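Protein (soluble lytic transglycosylase SLT70) (Escherichia coli, PDB 1QSA) cleaves the glycosidic bonds between N-acetylmuramic acid and N-acetylglucosamine in peptidoglycan, forming a 1,6-anhydro bond in the muramic acid residue. Local coordinates at residues R44-D49 against R72-R77; D571-V576 against T612-R617. One frame throughout, in Å; residues are numbered along the deposited sequence.

Contact 1. Residues R44-D49 against R72-R77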
# COMPACT_ATOMS: atom_id res chain seq x y z
N ARG A 44 28.95 -0.25 8.89
CA ARG A 44 28.95 -1.55 9.55
C ARG A 44 29.91 -1.54 10.74
O ARG A 44 29.59 -2.03 11.82
CB ARG A 44 29.31 -2.67 8.56
CG ARG A 44 29.09 -4.06 9.13
CD ARG A 44 29.35 -5.16 8.08
NE ARG A 44 29.27 -6.50 8.66
CZ ARG A 44 29.23 -7.64 7.97
NH1 ARG A 44 29.26 -7.66 6.65
NH2 ARG A 44 29.17 -8.78 8.63
N GLN A 45 31.09 -0.96 10.54
CA GLN A 45 32.10 -0.88 11.61
C GLN A 45 31.59 -0.05 12.79
O GLN A 45 31.71 -0.45 13.96
CB GLN A 45 33.36 -0.25 11.04
CG GLN A 45 34.54 -0.19 11.98
CD GLN A 45 35.77 0.30 11.26
OE1 GLN A 45 35.90 1.49 10.97
NE2 GLN A 45 36.65 -0.63 10.90
N ILE A 46 31.02 1.11 12.50
CA ILE A 46 30.52 1.99 13.56
C ILE A 46 29.40 1.32 14.35
O ILE A 46 29.42 1.30 15.59
CB ILE A 46 30.04 3.33 12.97
CG1 ILE A 46 31.24 4.10 12.42
CG2 ILE A 46 29.31 4.17 14.02
CD1 ILE A 46 30.84 5.36 11.65
N THR A 47 28.44 0.74 13.64
CA THR A 47 27.30 0.09 14.29
C THR A 47 27.62 -1.21 15.01
O THR A 47 26.85 -1.64 15.88
CB THR A 47 26.10 -0.11 13.34
OG1 THR A 47 26.50 -0.82 12.16
CG2 THR A 47 25.52 1.24 12.95
N ASP A 48 28.73 -1.84 14.64
CA ASP A 48 29.17 -3.08 15.28
C ASP A 48 29.47 -2.85 16.76
O ASP A 48 29.41 -3.78 17.57
CB ASP A 48 30.44 -3.60 14.60
CG ASP A 48 30.16 -4.68 13.57
OD1 ASP A 48 28.99 -4.92 13.23
OD2 ASP A 48 31.13 -5.30 13.09
N ASP A 49 29.85 -1.63 17.11
CA ASP A 49 30.20 -1.30 18.49
C ASP A 49 29.48 -0.01 18.87
O ASP A 49 30.05 0.83 19.58
CB ASP A 49 31.72 -1.12 18.59
CG ASP A 49 32.24 -1.17 20.02
OD1 ASP A 49 31.62 -1.85 20.86
OD2 ASP A 49 33.29 -0.54 20.30
N ARG A 72 21.77 8.62 7.26
CA ARG A 72 20.60 9.38 7.65
C ARG A 72 19.80 8.67 8.74
O ARG A 72 19.38 9.31 9.71
CB ARG A 72 19.72 9.71 6.44
CG ARG A 72 20.48 10.50 5.36
CD ARG A 72 19.60 10.80 4.14
NE ARG A 72 19.28 12.23 4.01
CZ ARG A 72 18.38 12.88 4.74
NH1 ARG A 72 17.68 12.26 5.68
NH2 ARG A 72 18.18 14.17 4.52
N THR A 73 19.69 7.35 8.63
CA THR A 73 18.97 6.59 9.65
C THR A 73 19.81 6.49 10.93
O THR A 73 19.26 6.38 12.04
CB THR A 73 18.58 5.17 9.17
OG1 THR A 73 19.75 4.42 8.83
CG2 THR A 73 17.64 5.24 7.97
N LEU A 74 21.13 6.56 10.79
CA LEU A 74 22.03 6.48 11.95
C LEU A 74 21.80 7.63 12.95
O LEU A 74 22.03 7.47 14.15
CB LEU A 74 23.50 6.45 11.51
CG LEU A 74 24.56 6.28 12.61
CD1 LEU A 74 24.32 4.99 13.40
CD2 LEU A 74 25.96 6.30 12.00
N GLN A 75 21.33 8.77 12.45
CA GLN A 75 21.05 9.94 13.30
C GLN A 75 20.00 9.57 14.36
O GLN A 75 20.20 9.79 15.57
CB GLN A 75 20.56 11.09 12.43
CG GLN A 75 20.40 12.41 13.17
CD GLN A 75 21.72 12.97 13.68
OE1 GLN A 75 22.80 12.50 13.30
NE2 GLN A 75 21.64 13.97 14.54
N SER A 76 18.88 9.01 13.92
CA SER A 76 17.83 8.59 14.84
C SER A 76 18.26 7.38 15.67
O SER A 76 17.95 7.31 16.86
CB SER A 76 16.51 8.29 14.10
OG SER A 76 15.88 9.49 13.68
N ARG A 77 19.00 6.44 15.06
CA ARG A 77 19.47 5.25 15.77
C ARG A 77 20.42 5.64 16.92
O ARG A 77 20.31 5.11 18.04
CB ARG A 77 20.17 4.30 14.81
CG ARG A 77 20.68 3.03 15.46
CD ARG A 77 21.28 2.08 14.42
NE ARG A 77 21.89 0.91 15.05
CZ ARG A 77 22.40 -0.13 14.39
NH1 ARG A 77 22.39 -0.15 13.06
NH2 ARG A 77 22.94 -1.14 15.06

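Contact 2. Residues D571-V576 against T612-R617. With GOL (glycerol), chain Q.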
# COMPACT_ATOMS: atom_id res chain seq x y z
N ASP A 571 -21.80 -8.74 -18.31
CA ASP A 571 -20.68 -8.77 -19.24
C ASP A 571 -19.32 -8.64 -18.54
O ASP A 571 -19.26 -8.50 -17.31
CB ASP A 571 -20.86 -7.76 -20.40
CG ASP A 571 -20.71 -6.29 -20.00
OD1 ASP A 571 -20.11 -5.97 -18.96
OD2 ASP A 571 -21.17 -5.43 -20.77
N ALA A 572 -18.25 -8.76 -19.32
CA ALA A 572 -16.88 -8.71 -18.79
C ALA A 572 -16.54 -7.45 -17.99
O ALA A 572 -15.94 -7.54 -16.90
CB ALA A 572 -15.89 -8.86 -19.93
N VAL A 573 -16.95 -6.30 -18.50
CA VAL A 573 -16.66 -5.02 -17.84
C VAL A 573 -17.45 -4.90 -16.54
O VAL A 573 -16.93 -4.46 -15.54
CB VAL A 573 -16.97 -3.82 -18.76
CG1 VAL A 573 -16.40 -2.53 -18.18
CG2 VAL A 573 -16.42 -4.06 -20.18
N ALA A 574 -18.72 -5.33 -16.58
CA ALA A 574 -19.57 -5.28 -15.39
C ALA A 574 -19.02 -6.22 -14.31
O ALA A 574 -19.03 -5.89 -13.12
CB ALA A 574 -21.01 -5.65 -15.74
N PHE A 575 -18.50 -7.37 -14.72
CA PHE A 575 -17.92 -8.30 -13.75
C PHE A 575 -16.69 -7.67 -13.06
O PHE A 575 -16.57 -7.69 -11.85
CB PHE A 575 -17.55 -9.64 -14.38
CG PHE A 575 -17.07 -10.65 -13.39
CD1 PHE A 575 -17.97 -11.43 -12.67
CD2 PHE A 575 -15.71 -10.77 -13.11
CE1 PHE A 575 -17.51 -12.30 -11.67
CE2 PHE A 575 -15.24 -11.63 -12.12
CZ PHE A 575 -16.15 -12.40 -11.40
N VAL A 576 -15.81 -7.04 -13.85
CA VAL A 576 -14.63 -6.39 -13.27
C VAL A 576 -15.03 -5.26 -12.32
O VAL A 576 -14.56 -5.19 -11.17
CB VAL A 576 -13.72 -5.80 -14.38
CG1 VAL A 576 -12.60 -4.91 -13.77
CG2 VAL A 576 -13.09 -6.92 -15.19
N THR A 612 -13.07 -14.09 -26.74
CA THR A 612 -13.70 -14.99 -25.78
C THR A 612 -13.97 -14.32 -24.43
O THR A 612 -15.07 -14.42 -23.88
CB THR A 612 -12.87 -16.28 -25.62
OG1 THR A 612 -12.84 -16.96 -26.88
CG2 THR A 612 -13.50 -17.20 -24.58
N GLU A 613 -12.99 -13.58 -23.93
CA GLU A 613 -13.16 -12.87 -22.66
C GLU A 613 -14.23 -11.79 -22.81
O GLU A 613 -15.10 -11.63 -21.93
CB GLU A 613 -11.84 -12.21 -22.25
CG GLU A 613 -10.77 -13.20 -21.80
CD GLU A 613 -9.38 -12.57 -21.73
OE1 GLU A 613 -9.15 -11.54 -22.39
OE2 GLU A 613 -8.50 -13.13 -21.03
N TRP A 614 -14.15 -11.03 -23.90
CA TRP A 614 -15.09 -9.94 -24.17
C TRP A 614 -16.55 -10.37 -24.31
O TRP A 614 -17.45 -9.67 -23.84
CB TRP A 614 -14.66 -9.20 -25.44
CG TRP A 614 -15.46 -7.96 -25.76
CD1 TRP A 614 -16.46 -7.82 -26.71
CD2 TRP A 614 -15.30 -6.66 -25.17
NE1 TRP A 614 -16.92 -6.53 -26.72
CE2 TRP A 614 -16.23 -5.79 -25.79
CE3 TRP A 614 -14.46 -6.16 -24.17
CZ2 TRP A 614 -16.34 -4.44 -25.45
CZ3 TRP A 614 -14.58 -4.80 -23.82
CH2 TRP A 614 -15.51 -3.96 -24.47
N GLY A 615 -16.76 -11.54 -24.91
CA GLY A 615 -18.12 -12.01 -25.17
C GLY A 615 -18.78 -13.00 -24.24
O GLY A 615 -19.97 -13.27 -24.36
N ARG A 616 -18.01 -13.55 -23.31
CA ARG A 616 -18.48 -14.53 -22.34
C ARG A 616 -19.56 -13.96 -21.41
O ARG A 616 -19.63 -12.75 -21.19
CB ARG A 616 -17.29 -15.01 -21.51
CG ARG A 616 -17.65 -16.07 -20.51
CD ARG A 616 -16.69 -16.09 -19.35
NE ARG A 616 -17.31 -16.80 -18.25
CZ ARG A 616 -17.12 -18.09 -18.00
NH1 ARG A 616 -16.28 -18.80 -18.73
NH2 ARG A 616 -17.75 -18.65 -16.98
N ARG A 617 -20.42 -14.83 -20.89
CA ARG A 617 -21.42 -14.43 -19.91
C ARG A 617 -20.71 -14.56 -18.55
O ARG A 617 -19.93 -15.49 -18.34
CB ARG A 617 -22.66 -15.34 -19.98
CG ARG A 617 -23.36 -15.33 -21.34
CD ARG A 617 -24.67 -16.14 -21.33
NE ARG A 617 -24.56 -17.35 -20.51
CZ ARG A 617 -25.31 -17.61 -19.44
NH1 ARG A 617 -26.26 -16.76 -19.07
NH2 ARG A 617 -25.12 -18.73 -18.75
C1 GOL Q . -19.71 -4.68 -24.34
O1 GOL Q . -20.72 -4.73 -25.32
C2 GOL Q . -19.39 -6.09 -23.84
O2 GOL Q . -20.58 -6.66 -23.26
C3 GOL Q . -18.29 -6.03 -22.78
O3 GOL Q . -18.02 -7.32 -22.27
O HOH W 1 -19.20 -10.22 -21.83

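Contact 1. Residues R44-D49 against R72-R77
Two near-parallel helices of the alpha-superhelix, 38-48 and 69-84, meet here through Thr47, Leu74 and Arg77. The axes of their short segments differ by 9° in direction and come no nearer than 12.3 Å, so side chains alone bridge the gap. Arg77 does so from one side: with CG anti to the backbone N (chi1 -179°) and the chain extended as far as NE, its guanidinium is carried across to Thr47. There the methyl CG2 of Thr47 lies over one guanidinium face, offset toward its rim, 3.4 Å from Arg77 NH1. Threonine suits the place because its two branches divide the work: OG1 turns back to the carbonyl of Tyr43 in its own helix, while the methyl faces across. That methyl also meets Leu74 CD1 at 4.0 Å, and the other leucine methyl, CD2, comes within 4.5 Å of Ile46 CG2, a loose apolar contact. Phe61 of helix 55-64 touches both Ile46 and Leu74, and Val58 adds to the packing on Leu74. Buried aliphatic residues fill the gap and an exposed arginine spans its solvent side, an arrangement typical of alternate helices in an all-helical superhelix, with the intervening helix packed against both.

Contact 2. Residues D571-V576 against T612-R617
A small glycerol-filled pocket opens between the N-terminus of helix 572-578 and the end of helix 611-615, with Trp614 as one wall. Glycerol C3 sits over the centre of the indole, 3.5 Å above its plane, a CH-pi type of packing, while Val573 CG2 approaches Trp614 CZ3 obliquely at 4.1 Å. The tryptophan CG stands anti to its own N (chi1 -174°), and this brings the ring back beside the valine although the residue's CB points away. Asp571 has two tasks: as N-cap its OD1 accepts from Ala574 N at 2.8 Å in a nearly straight bond (164°), and its OD2 accepts from glycerol O2. Glycerol O3 donates to Trp614 O (2.9 Å). A water accepts from Ala572 N and donates to Trp614 O and to Arg616 O (2.6 Å), tying the helix start to the chain end. Ala572 suits its place because its small CB can lie 3.5 Å from Glu613 O. An alanine replacing Trp614 would probably deprive the glycerol carbons of their flat face and open a gap beside Val573. Polar groups beside an aromatic face are consistent with a pocket for a small polyol, though this glycerol probably came from the crystallisation liquor.

Contact 1 closes early in the chain, between helices 38-48 and 69-84, whereas contact 2 opens more than 490 residues later, between helices 572-578 and 611-615. They share no helix. Their centres are 55 Å apart, on opposite sides of the centre of the chain, and their nearest atoms remain about 39 Å from each other. Contact 1 belongs to the N-terminal part of the alpha-superhelix; contact 2 joins helix 572-578 to helix 611-615 close to the C-terminus, and its Val573 also touches helices 319-331 and 351-359. Each is a separate junction in a single large all-helical protein, the first of side chains alone, the second also bridged by water and glycerol, and both lie away from the predicted active-site residue Glu478.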